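Local coordinates for protein aclacinomycin-N/aclacinomycin-A oxidase (Streptomyces galilaeus, PDB 2IPI) that oxidises the terminal sugar of aclacinomycin antibiotics in two successive steps, turning aclacinomycin N into A and A into Y, with a bicovalently attached FAD and molecular oxygen, at residues 87-91 / 150-154; 129-133 / 145-149; 164-169 / 286-290. All coordinates share one frame; numbering follows the deposited sequence.

Contact 1: residues 87-91 / 150-154. With FAD (flavin-adenine dinucleotide), chain F.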
loop_
_atom_site.group_PDB
_atom_site.type_symbol
_atom_site.label_atom_id
_atom_site.label_comp_id
_atom_site.label_asym_id
_atom_site.label_seq_id
_atom_site.Cartn_x
_atom_site.Cartn_y
_atom_site.Cartn_z
ATOM N N GLY A 87 7.356 8.748 5.186
ATOM C CA GLY A 87 8.142 7.608 4.754
ATOM C C GLY A 87 8.860 7.727 3.432
ATOM O O GLY A 87 9.824 6.987 3.203
ATOM N N GLY A 88 8.410 8.598 2.522
ATOM C CA GLY A 88 9.068 8.750 1.237
ATOM C C GLY A 88 8.878 7.583 0.290
ATOM O O GLY A 88 9.684 7.437 -0.646
ATOM N N HIS A 89 7.864 6.734 0.441
ATOM C CA HIS A 89 7.751 5.615 -0.510
ATOM C C HIS A 89 6.768 5.872 -1.645
ATOM O O HIS A 89 6.544 4.962 -2.462
ATOM C CB HIS A 89 7.410 4.289 0.184
ATOM C CG HIS A 89 8.649 3.573 0.646
ATOM N ND1 HIS A 89 9.236 2.497 -0.004
ATOM C CD2 HIS A 89 9.425 3.818 1.728
ATOM C CE1 HIS A 89 10.309 2.116 0.665
ATOM N NE2 HIS A 89 10.440 2.906 1.722
ATOM N N CYS A 90 6.205 7.065 -1.748
ATOM C CA CYS A 90 5.309 7.431 -2.834
ATOM C C CYS A 90 5.772 6.983 -4.220
ATOM O O CYS A 90 6.745 7.525 -4.746
ATOM C CB CYS A 90 5.142 8.960 -2.866
ATOM S SG CYS A 90 3.551 9.422 -3.618
ATOM N N PHE A 91 5.102 6.001 -4.822
ATOM C CA PHE A 91 5.602 5.476 -6.110
ATOM C C PHE A 91 5.656 6.531 -7.207
ATOM O O PHE A 91 6.442 6.428 -8.148
ATOM C CB PHE A 91 4.713 4.321 -6.598
ATOM C CG PHE A 91 4.921 3.025 -5.825
ATOM C CD1 PHE A 91 3.840 2.305 -5.356
ATOM C CD2 PHE A 91 6.213 2.573 -5.612
ATOM C CE1 PHE A 91 4.036 1.127 -4.655
ATOM C CE2 PHE A 91 6.421 1.407 -4.897
ATOM C CZ PHE A 91 5.326 0.692 -4.435
ATOM N N PRO A 150 9.713 -2.925 5.588
ATOM C CA PRO A 150 9.998 -2.365 6.914
ATOM C C PRO A 150 10.316 -0.871 6.921
ATOM O O PRO A 150 10.105 -0.216 7.956
ATOM C CB PRO A 150 11.255 -3.122 7.369
ATOM C CG PRO A 150 11.366 -4.306 6.469
ATOM C CD PRO A 150 10.774 -3.850 5.162
ATOM N N GLN A 151 10.828 -0.338 5.823
ATOM C CA GLN A 151 11.203 1.057 5.672
ATOM C C GLN A 151 10.032 1.921 5.210
ATOM O O GLN A 151 10.186 3.133 5.043
ATOM C CB GLN A 151 12.353 1.233 4.668
ATOM C CG GLN A 151 13.181 2.496 4.897
ATOM C CD GLN A 151 13.655 3.182 3.634
ATOM O OE1 GLN A 151 12.944 3.275 2.628
ATOM N NE2 GLN A 151 14.884 3.702 3.635
ATOM N N VAL A 152 8.871 1.323 4.976
ATOM C CA VAL A 152 7.690 2.079 4.562
ATOM C C VAL A 152 7.217 2.998 5.679
ATOM O O VAL A 152 7.309 2.680 6.872
ATOM C CB VAL A 152 6.539 1.150 4.143
ATOM C CG1 VAL A 152 5.256 1.947 3.924
ATOM C CG2 VAL A 152 6.866 0.397 2.859
ATOM N N GLY A 153 6.699 4.191 5.361
ATOM C CA GLY A 153 6.223 5.076 6.415
ATOM C C GLY A 153 4.797 4.793 6.844
ATOM O O GLY A 153 3.948 4.503 6.004
ATOM N N VAL A 154 4.482 4.900 8.127
ATOM C CA VAL A 154 3.117 4.840 8.637
ATOM C C VAL A 154 2.210 5.955 8.114
ATOM O O VAL A 154 1.042 5.693 7.826
ATOM C CB VAL A 154 3.125 4.930 10.174
ATOM C CG1 VAL A 154 1.758 5.214 10.766
ATOM C CG2 VAL A 154 3.666 3.611 10.729
HETATM P PA FAD F . 5.340 9.306 1.552
HETATM O O1A FAD F . 5.895 9.609 0.292
HETATM O O2A FAD F . 5.937 10.121 2.609
HETATM O O5B FAD F . 3.777 9.481 1.540
HETATM C C5B FAD F . 2.979 8.946 0.563
HETATM C C4B FAD F . 1.692 9.756 0.429
HETATM O O4B FAD F . 1.174 10.008 1.706
HETATM C C3B FAD F . 1.968 11.152 -0.160
HETATM O O3B FAD F . 0.849 11.640 -0.807
HETATM C C2B FAD F . 2.221 12.002 1.073
HETATM O O2B FAD F . 2.013 13.379 0.907
HETATM C C1B FAD F . 1.251 11.350 2.034
HETATM N N9A FAD F . 1.572 11.590 3.455
HETATM C C8A FAD F . 2.740 11.358 4.068
HETATM N N7A FAD F . 2.657 11.673 5.352
HETATM C C5A FAD F . 1.425 12.140 5.560
HETATM C C6A FAD F . 0.774 12.611 6.693
HETATM N N6A FAD F . 1.391 12.576 7.811
HETATM N N1A FAD F . -0.487 12.999 6.608
HETATM C C2A FAD F . -1.102 12.911 5.451
HETATM N N3A FAD F . -0.522 12.454 4.357
HETATM C C4A FAD F . 0.724 12.088 4.393
HETATM N N1 FAD F . 1.648 -0.786 0.496
HETATM C C2 FAD F . 0.798 -1.755 0.975
HETATM O O2 FAD F . -0.335 -1.593 1.122
HETATM N N3 FAD F . 1.331 -2.973 1.295
HETATM C C4 FAD F . 2.680 -3.248 1.156
HETATM O O4 FAD F . 3.105 -4.301 1.541
HETATM C C4X FAD F . 3.535 -2.249 0.685
HETATM N N5 FAD F . 4.869 -2.469 0.501
HETATM C C5X FAD F . 5.709 -1.480 0.108
HETATM C C6 FAD F . 7.084 -1.707 0.017
HETATM C C7 FAD F . 7.904 -0.714 -0.434
HETATM C C7M FAD F . 9.372 -0.989 -0.397
HETATM C C8 FAD F . 7.399 0.560 -0.715
HETATM C C8M FAD F . 8.356 1.716 -0.903
HETATM C C9 FAD F . 6.041 0.749 -0.595
HETATM C C9A FAD F . 5.170 -0.245 -0.224
HETATM N N10 FAD F . 3.808 -0.026 -0.135
HETATM C C10 FAD F . 3.000 -1.005 0.360
HETATM C "C1'" FAD F . 3.130 1.009 -0.972
HETATM C "C2'" FAD F . 3.001 2.398 -0.343
HETATM O "O2'" FAD F . 3.829 3.408 -0.816
HETATM C "C3'" FAD F . 3.059 2.403 1.166
HETATM O "O3'" FAD F . 2.105 1.555 1.727
HETATM C "C4'" FAD F . 2.982 3.914 1.542
HETATM O "O4'" FAD F . 2.413 4.729 0.598
HETATM C "C5'" FAD F . 4.238 4.644 1.958
HETATM O "O5'" FAD F . 3.922 5.888 2.487
HETATM P P FAD F . 5.128 6.774 2.934
HETATM O O1P FAD F . 4.814 7.496 4.114
HETATM O O2P FAD F . 6.240 5.939 3.072
HETATM O O3P FAD F . 5.499 7.737 1.736
HETATM O O HOH W 1 11.112 5.906 5.041
#
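His-89 and Gln-151 meet through a side-chain hydrogen bond. NE2 of His-89 donates to OE1 of Gln-151 over 2.7 Å. The donor lies in the carbonyl plane, on a lone pair of OE1. The bond is bent, 140° at the hydrogen, partly because OE1 lies out of the imidazole plane. Ring and amide planes stand nearly perpendicular, 81° apart. From an extended first torsion (chi1 -155°) the Gln-151 chain bends at chi2, and this carries the amide to the imidazole.

Apolar packing comes from Val-152. Its CG2 sits over the centre of one face of the His-89 ring, a CH-pi contact of 4.2 Å to the centroid. The same methyl touches C5X and C6 of the flavin, while CG1 rests on the ribityl chain. Phe-48 stacks on the His-89 ring.

The covalent link is at the other ring nitrogen. ND1 of His-89 is bonded to FAD C8M at 1.5 Å, one half of the bicovalent flavin attachment in this PCMH-type FAD-binding domain. The ring is thus fixed at ND1 and held at NE2.

Backbone N-H groups of both segments grip the pyrophosphate. Gly-88 N donates to FAD O2A at 2.9 Å, and Cys-90 N to O1A. O2P accepts from His-89 N of one segment and from Gly-153 N of the other. The backbones are close here, with CA of Gly-87 and CA of Gly-153 3.6 Å apart. One water donates to Gln-151 O at 2.9 Å. It also sits very close to Gly-87 O, at 2.5 Å, a bond so short that its geometry is doubtful.

Contact 2: residues 129-133 / 145-149. With FAD (flavin-adenine dinucleotide), chain F.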
loop_
_atom_site.group_PDB
_atom_site.type_symbol
_atom_site.label_atom_id
_atom_site.label_comp_id
_atom_site.label_asym_id
_atom_site.label_seq_id
_atom_site.Cartn_x
_atom_site.Cartn_y
_atom_site.Cartn_z
ATOM N N LEU A 129 7.199 1.080 9.425
ATOM C CA LEU A 129 6.452 -0.130 9.773
ATOM C C LEU A 129 7.322 -1.034 10.642
ATOM O O LEU A 129 6.869 -1.542 11.666
ATOM C CB LEU A 129 5.980 -0.866 8.534
ATOM C CG LEU A 129 4.941 -0.155 7.655
ATOM C CD1 LEU A 129 4.442 -1.062 6.542
ATOM C CD2 LEU A 129 3.777 0.325 8.510
ATOM N N GLY A 130 8.582 -1.198 10.248
ATOM C CA GLY A 130 9.512 -2.031 11.009
ATOM C C GLY A 130 9.585 -1.613 12.463
ATOM O O GLY A 130 9.575 -2.443 13.374
ATOM N N GLU A 131 9.638 -0.299 12.701
ATOM C CA GLU A 131 9.686 0.173 14.087
ATOM C C GLU A 131 8.365 -0.105 14.777
ATOM O O GLU A 131 8.353 -0.578 15.922
ATOM C CB GLU A 131 10.056 1.659 14.157
ATOM C CG GLU A 131 11.518 1.873 13.804
ATOM C CD GLU A 131 11.880 3.317 13.551
ATOM O OE1 GLU A 131 10.959 4.158 13.533
ATOM O OE2 GLU A 131 13.100 3.548 13.385
ATOM N N THR A 132 7.236 0.154 14.114
ATOM C CA THR A 132 5.990 -0.046 14.875
ATOM C C THR A 132 5.815 -1.524 15.220
ATOM O O THR A 132 5.499 -1.869 16.364
ATOM C CB THR A 132 4.728 0.499 14.197
ATOM O OG1 THR A 132 4.359 -0.326 13.097
ATOM C CG2 THR A 132 5.032 1.905 13.691
ATOM N N TYR A 133 6.080 -2.376 14.235
ATOM C CA TYR A 133 6.039 -3.816 14.431
ATOM C C TYR A 133 6.854 -4.234 15.659
ATOM O O TYR A 133 6.386 -5.041 16.471
ATOM C CB TYR A 133 6.571 -4.538 13.189
ATOM C CG TYR A 133 5.626 -4.560 12.002
ATOM C CD1 TYR A 133 6.081 -4.419 10.694
ATOM C CD2 TYR A 133 4.266 -4.718 12.181
ATOM C CE1 TYR A 133 5.199 -4.438 9.625
ATOM C CE2 TYR A 133 3.368 -4.741 11.132
ATOM C CZ TYR A 133 3.850 -4.602 9.840
ATOM O OH TYR A 133 2.953 -4.621 8.798
ATOM N N PRO A 145 -2.240 -5.518 10.933
ATOM C CA PRO A 145 -2.069 -6.083 9.582
ATOM C C PRO A 145 -1.641 -5.063 8.531
ATOM O O PRO A 145 -2.392 -4.745 7.605
ATOM C CB PRO A 145 -3.473 -6.605 9.246
ATOM C CG PRO A 145 -4.397 -5.803 10.093
ATOM C CD PRO A 145 -3.652 -5.391 11.317
ATOM N N ALA A 146 -0.419 -4.557 8.697
ATOM C CA ALA A 146 0.117 -3.562 7.778
ATOM C C ALA A 146 1.006 -4.186 6.712
ATOM O O ALA A 146 1.185 -5.402 6.610
ATOM C CB ALA A 146 0.889 -2.504 8.551
ATOM N N GLY A 147 1.589 -3.340 5.870
ATOM C CA GLY A 147 2.394 -3.751 4.737
ATOM C C GLY A 147 3.580 -4.643 5.077
ATOM O O GLY A 147 3.818 -4.962 6.244
ATOM N N VAL A 148 4.301 -5.030 4.033
ATOM C CA VAL A 148 5.512 -5.824 4.130
ATOM C C VAL A 148 6.766 -4.990 4.328
ATOM O O VAL A 148 7.611 -5.308 5.177
ATOM C CB VAL A 148 5.732 -6.672 2.854
ATOM C CG1 VAL A 148 6.773 -7.744 3.123
ATOM C CG2 VAL A 148 4.431 -7.286 2.382
ATOM N N CYS A 149 6.978 -3.925 3.559
ATOM C CA CYS A 149 8.331 -3.343 3.600
ATOM C C CYS A 149 8.625 -2.591 4.896
ATOM O O CYS A 149 7.859 -1.703 5.288
ATOM C CB CYS A 149 8.533 -2.458 2.364
ATOM S SG CYS A 149 7.788 -3.080 0.835
HETATM P PA FAD F . 5.340 9.306 1.552
HETATM O O1A FAD F . 5.895 9.609 0.292
HETATM O O2A FAD F . 5.937 10.121 2.609
HETATM O O5B FAD F . 3.777 9.481 1.540
HETATM C C5B FAD F . 2.979 8.946 0.563
HETATM C C4B FAD F . 1.692 9.756 0.429
HETATM O O4B FAD F . 1.174 10.008 1.706
HETATM C C3B FAD F . 1.968 11.152 -0.160
HETATM O O3B FAD F . 0.849 11.640 -0.807
HETATM C C2B FAD F . 2.221 12.002 1.073
HETATM O O2B FAD F . 2.013 13.379 0.907
HETATM C C1B FAD F . 1.251 11.350 2.034
HETATM N N9A FAD F . 1.572 11.590 3.455
HETATM C C8A FAD F . 2.740 11.358 4.068
HETATM N N7A FAD F . 2.657 11.673 5.352
HETATM C C5A FAD F . 1.425 12.140 5.560
HETATM C C6A FAD F . 0.774 12.611 6.693
HETATM N N6A FAD F . 1.391 12.576 7.811
HETATM N N1A FAD F . -0.487 12.999 6.608
HETATM C C2A FAD F . -1.102 12.911 5.451
HETATM N N3A FAD F . -0.522 12.454 4.357
HETATM C C4A FAD F . 0.724 12.088 4.393
HETATM N N1 FAD F . 1.648 -0.786 0.496
HETATM C C2 FAD F . 0.798 -1.755 0.975
HETATM O O2 FAD F . -0.335 -1.593 1.122
HETATM N N3 FAD F . 1.331 -2.973 1.295
HETATM C C4 FAD F . 2.680 -3.248 1.156
HETATM O O4 FAD F . 3.105 -4.301 1.541
HETATM C C4X FAD F . 3.535 -2.249 0.685
HETATM N N5 FAD F . 4.869 -2.469 0.501
HETATM C C5X FAD F . 5.709 -1.480 0.108
HETATM C C6 FAD F . 7.084 -1.707 0.017
HETATM C C7 FAD F . 7.904 -0.714 -0.434
HETATM C C7M FAD F . 9.372 -0.989 -0.397
HETATM C C8 FAD F . 7.399 0.560 -0.715
HETATM C C8M FAD F . 8.356 1.716 -0.903
HETATM C C9 FAD F . 6.041 0.749 -0.595
HETATM C C9A FAD F . 5.170 -0.245 -0.224
HETATM N N10 FAD F . 3.808 -0.026 -0.135
HETATM C C10 FAD F . 3.000 -1.005 0.360
HETATM C "C1'" FAD F . 3.130 1.009 -0.972
HETATM C "C2'" FAD F . 3.001 2.398 -0.343
HETATM O "O2'" FAD F . 3.829 3.408 -0.816
HETATM C "C3'" FAD F . 3.059 2.403 1.166
HETATM O "O3'" FAD F . 2.105 1.555 1.727
HETATM C "C4'" FAD F . 2.982 3.914 1.542
HETATM O "O4'" FAD F . 2.413 4.729 0.598
HETATM C "C5'" FAD F . 4.238 4.644 1.958
HETATM O "O5'" FAD F . 3.922 5.888 2.487
HETATM P P FAD F . 5.128 6.774 2.934
HETATM O O1P FAD F . 4.814 7.496 4.114
HETATM O O2P FAD F . 6.240 5.939 3.072
HETATM O O3P FAD F . 5.499 7.737 1.736
#
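Leu-129 and Tyr-133, one turn apart on the helix 129-140, both point toward the loop 145-149. The apolar part of the contact is shared between them. CD2 of Leu-129 lies 4.0 Å from CB of Ala-146. CD1 of Leu-129 reaches the loop backbone, 3.7 Å from both Gly-147 N and Cys-149 O. CZ of Tyr-133 approaches the same Ala-146 methyl at 3.9 Å, so this methyl is touched by both side chains. His-157 also packs on Leu-129 and Ala-146.

The polar contact across the segments is made by Tyr-133. Its CG is anti to the carbonyl carbon (chi1 -75°), which sends the ring across to the loop. OH is modelled as donating to Gly-147 O, 2.7 Å away, at the ring edge and near its plane. The hydroxyl is crowded against the Ala-146 backbone in the model, so its exact place is less sure. Within the helix, Leu-129 O accepts twice, from Tyr-133 N at 2.8 Å and from the hydroxyl OG1 of Thr-132.

The loop faces the flavin with its other groups. Val-148 N donates to FAD O4 at 2.9 Å, and the bond is almost straight at 170°. CA of Gly-147 lies close against FAD O4. Cys-149 SG is bonded to FAD C6 at 1.7 Å, and this residue also touches the bound aclacinomycin ligand. The helix thus backs a loop that carries the cysteinyl half of the 6-S-cysteinyl, 8alpha-histidyl FAD linkage, as in other bicovalent flavoproteins of the berberine bridge enzyme type.

Contact 3: residues 164-169 / 286-290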
loop_
_atom_site.group_PDB
_atom_site.type_symbol
_atom_site.label_atom_id
_atom_site.label_comp_id
_atom_site.label_asym_id
_atom_site.label_seq_id
_atom_site.Cartn_x
_atom_site.Cartn_y
_atom_site.Cartn_z
ATOM N N GLY A 164 -1.117 -6.140 4.258
ATOM C CA GLY A 164 0.075 -6.985 4.274
ATOM C C GLY A 164 -0.269 -8.446 4.444
ATOM O O GLY A 164 -1.388 -8.832 4.109
ATOM N N PRO A 165 0.699 -9.204 4.929
ATOM C CA PRO A 165 0.589 -10.659 5.082
ATOM C C PRO A 165 -0.496 -11.122 6.040
ATOM O O PRO A 165 -1.041 -12.232 5.949
ATOM C CB PRO A 165 1.972 -11.021 5.650
ATOM C CG PRO A 165 2.871 -9.930 5.158
ATOM C CD PRO A 165 2.025 -8.690 5.347
ATOM N N LEU A 166 -0.871 -10.279 7.007
ATOM C CA LEU A 166 -1.938 -10.702 7.922
ATOM C C LEU A 166 -3.290 -10.153 7.522
ATOM O O LEU A 166 -4.269 -10.332 8.252
ATOM C CB LEU A 166 -1.591 -10.322 9.372
ATOM C CG LEU A 166 -0.332 -10.949 9.961
ATOM C CD1 LEU A 166 -0.014 -10.427 11.357
ATOM C CD2 LEU A 166 -0.421 -12.467 10.010
ATOM N N SER A 167 -3.424 -9.492 6.358
ATOM C CA SER A 167 -4.768 -8.952 6.070
ATOM C C SER A 167 -5.832 -10.045 5.950
ATOM O O SER A 167 -6.930 -9.918 6.493
ATOM C CB SER A 167 -4.767 -8.111 4.795
ATOM O OG SER A 167 -3.798 -7.078 4.907
ATOM N N ARG A 168 -5.491 -11.116 5.243
ATOM C CA ARG A 168 -6.362 -12.264 5.091
ATOM C C ARG A 168 -7.015 -12.702 6.406
ATOM O O ARG A 168 -8.189 -13.049 6.384
ATOM C CB ARG A 168 -5.589 -13.472 4.521
ATOM C CG ARG A 168 -5.607 -13.486 2.998
ATOM C CD ARG A 168 -5.918 -14.871 2.458
ATOM N NE ARG A 168 -4.748 -15.686 2.232
ATOM C CZ ARG A 168 -4.738 -16.988 1.973
ATOM N NH1 ARG A 168 -5.855 -17.711 1.894
ATOM N NH2 ARG A 168 -3.562 -17.584 1.788
ATOM N N ARG A 169 -6.229 -12.633 7.468
ATOM C CA ARG A 169 -6.492 -13.073 8.837
ATOM C C ARG A 169 -7.246 -12.007 9.655
ATOM O O ARG A 169 -8.210 -12.340 10.358
ATOM C CB ARG A 169 -5.226 -13.500 9.588
ATOM C CG ARG A 169 -4.392 -12.480 10.337
ATOM C CD ARG A 169 -3.389 -13.051 11.317
ATOM N NE ARG A 169 -3.953 -13.397 12.606
ATOM C CZ ARG A 169 -3.532 -12.995 13.810
ATOM N NH1 ARG A 169 -2.498 -12.197 13.931
ATOM N NH2 ARG A 169 -4.169 -13.413 14.901
ATOM N N TYR A 286 -6.748 -21.264 6.005
ATOM C CA TYR A 286 -6.067 -20.611 4.878
ATOM C C TYR A 286 -6.236 -19.107 4.947
ATOM O O TYR A 286 -5.511 -18.374 4.274
ATOM C CB TYR A 286 -6.542 -21.194 3.549
ATOM C CG TYR A 286 -5.748 -22.423 3.132
ATOM C CD1 TYR A 286 -4.363 -22.403 3.012
ATOM C CD2 TYR A 286 -6.399 -23.616 2.869
ATOM C CE1 TYR A 286 -3.655 -23.535 2.634
ATOM C CE2 TYR A 286 -5.710 -24.747 2.485
ATOM C CZ TYR A 286 -4.334 -24.705 2.373
ATOM O OH TYR A 286 -3.668 -25.853 1.993
ATOM N N ALA A 287 -7.137 -18.594 5.776
ATOM C CA ALA A 287 -7.152 -17.149 6.027
ATOM C C ALA A 287 -5.833 -16.682 6.616
ATOM O O ALA A 287 -5.462 -15.510 6.514
ATOM C CB ALA A 287 -8.290 -16.749 6.940
ATOM N N SER A 288 -5.065 -17.585 7.245
ATOM C CA SER A 288 -3.824 -17.148 7.865
ATOM C C SER A 288 -2.625 -17.265 6.931
ATOM O O SER A 288 -1.538 -16.856 7.337
ATOM C CB SER A 288 -3.573 -17.949 9.149
ATOM O OG SER A 288 -4.552 -17.562 10.102
ATOM N N MET A 289 -2.819 -17.787 5.728
ATOM C CA MET A 289 -1.722 -17.888 4.749
ATOM C C MET A 289 -1.577 -16.622 3.927
ATOM O O MET A 289 -2.572 -15.972 3.588
ATOM C CB MET A 289 -1.980 -19.083 3.814
ATOM C CG MET A 289 -0.762 -19.651 3.098
ATOM S SD MET A 289 -1.136 -20.713 1.676
ATOM C CE MET A 289 -1.472 -19.483 0.417
ATOM N N HIS A 290 -0.356 -16.227 3.576
ATOM C CA HIS A 290 -0.117 -15.161 2.611
ATOM C C HIS A 290 0.871 -15.640 1.544
ATOM O O HIS A 290 1.808 -16.384 1.866
ATOM C CB HIS A 290 0.409 -13.911 3.310
ATOM C CG HIS A 290 0.704 -12.743 2.420
ATOM N ND1 HIS A 290 1.996 -12.369 2.097
ATOM C CD2 HIS A 290 -0.090 -11.857 1.782
ATOM C CE1 HIS A 290 1.985 -11.314 1.308
ATOM N NE2 HIS A 290 0.720 -10.986 1.100
HETATM O O HOH W 2 -3.369 -13.250 6.791
#
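A fully extended first torsion in His-290 (chi1 180°) lays the imidazole against Pro-165. Arg-168 is bent at chi2 (-135°) and chi3, which folds its guanidinium onto the 3-10 segment 286-288 and Met-289. The contact joins the FAD-binding part of the chain to the seven-stranded antiparallel sheet, at the start of strand 290-296. On one side, a type I beta turn from Gly-164 to Ser-167 leads into a short helix. On the other, a 3-10 segment runs into the strand.

CA of Pro-165 sits over one face of the His-290 ring, displaced toward the rim. This CH-pi contact measures 3.6 Å to the centroid, 19° off the normal. CB of Pro-165 adds a contact of 3.8 Å to ND1 of His-290. The imidazole also packs on Ser-398 and lies about 4 Å, side chain to side chain, from the active-site Tyr-397.

Arg-168 and Met-289 lie side by side and point the same way. SD of Met-289 is at the edge of the guanidinium, in its plane. NE of Arg-168 makes a weak bond to Met-289 O, and the position of that oxygen is doubtful. The guanidinium is crowded among the carbonyls of Tyr-286 and Met-289, so its detailed bonding is uncertain.

The turn 164-167 is tied internally: Gly-164 N donates to Ser-167 OG at 2.9 Å. Arg-169 turns its polar end elsewhere, to Lys-243 O. A water lies between the two backbones, 2.7 Å from Pro-165 O and 3.1 Å from Ala-287 O, placed to donate to either.

Following the chain from the N terminus, 87-91 comes in the loop after strand 82-85. Contact 1 closes the long loop from there to 150-154. Contact 2 is nested inside it, joining the start of helix 129-140 to the loop that follows. The two touch: backbone bonds run from Val-152 O to Leu-129 N and from Pro-150 O to Gly-130 N, and both reach the same FAD. Contact 3 comes later, in series, and spans 116 residues to reach the seven-stranded sheet. It touches contact 2 where Pro-165 packs on Ala-146 and Val-148, but lies about 10 Å from contact 1 at the nearest atoms.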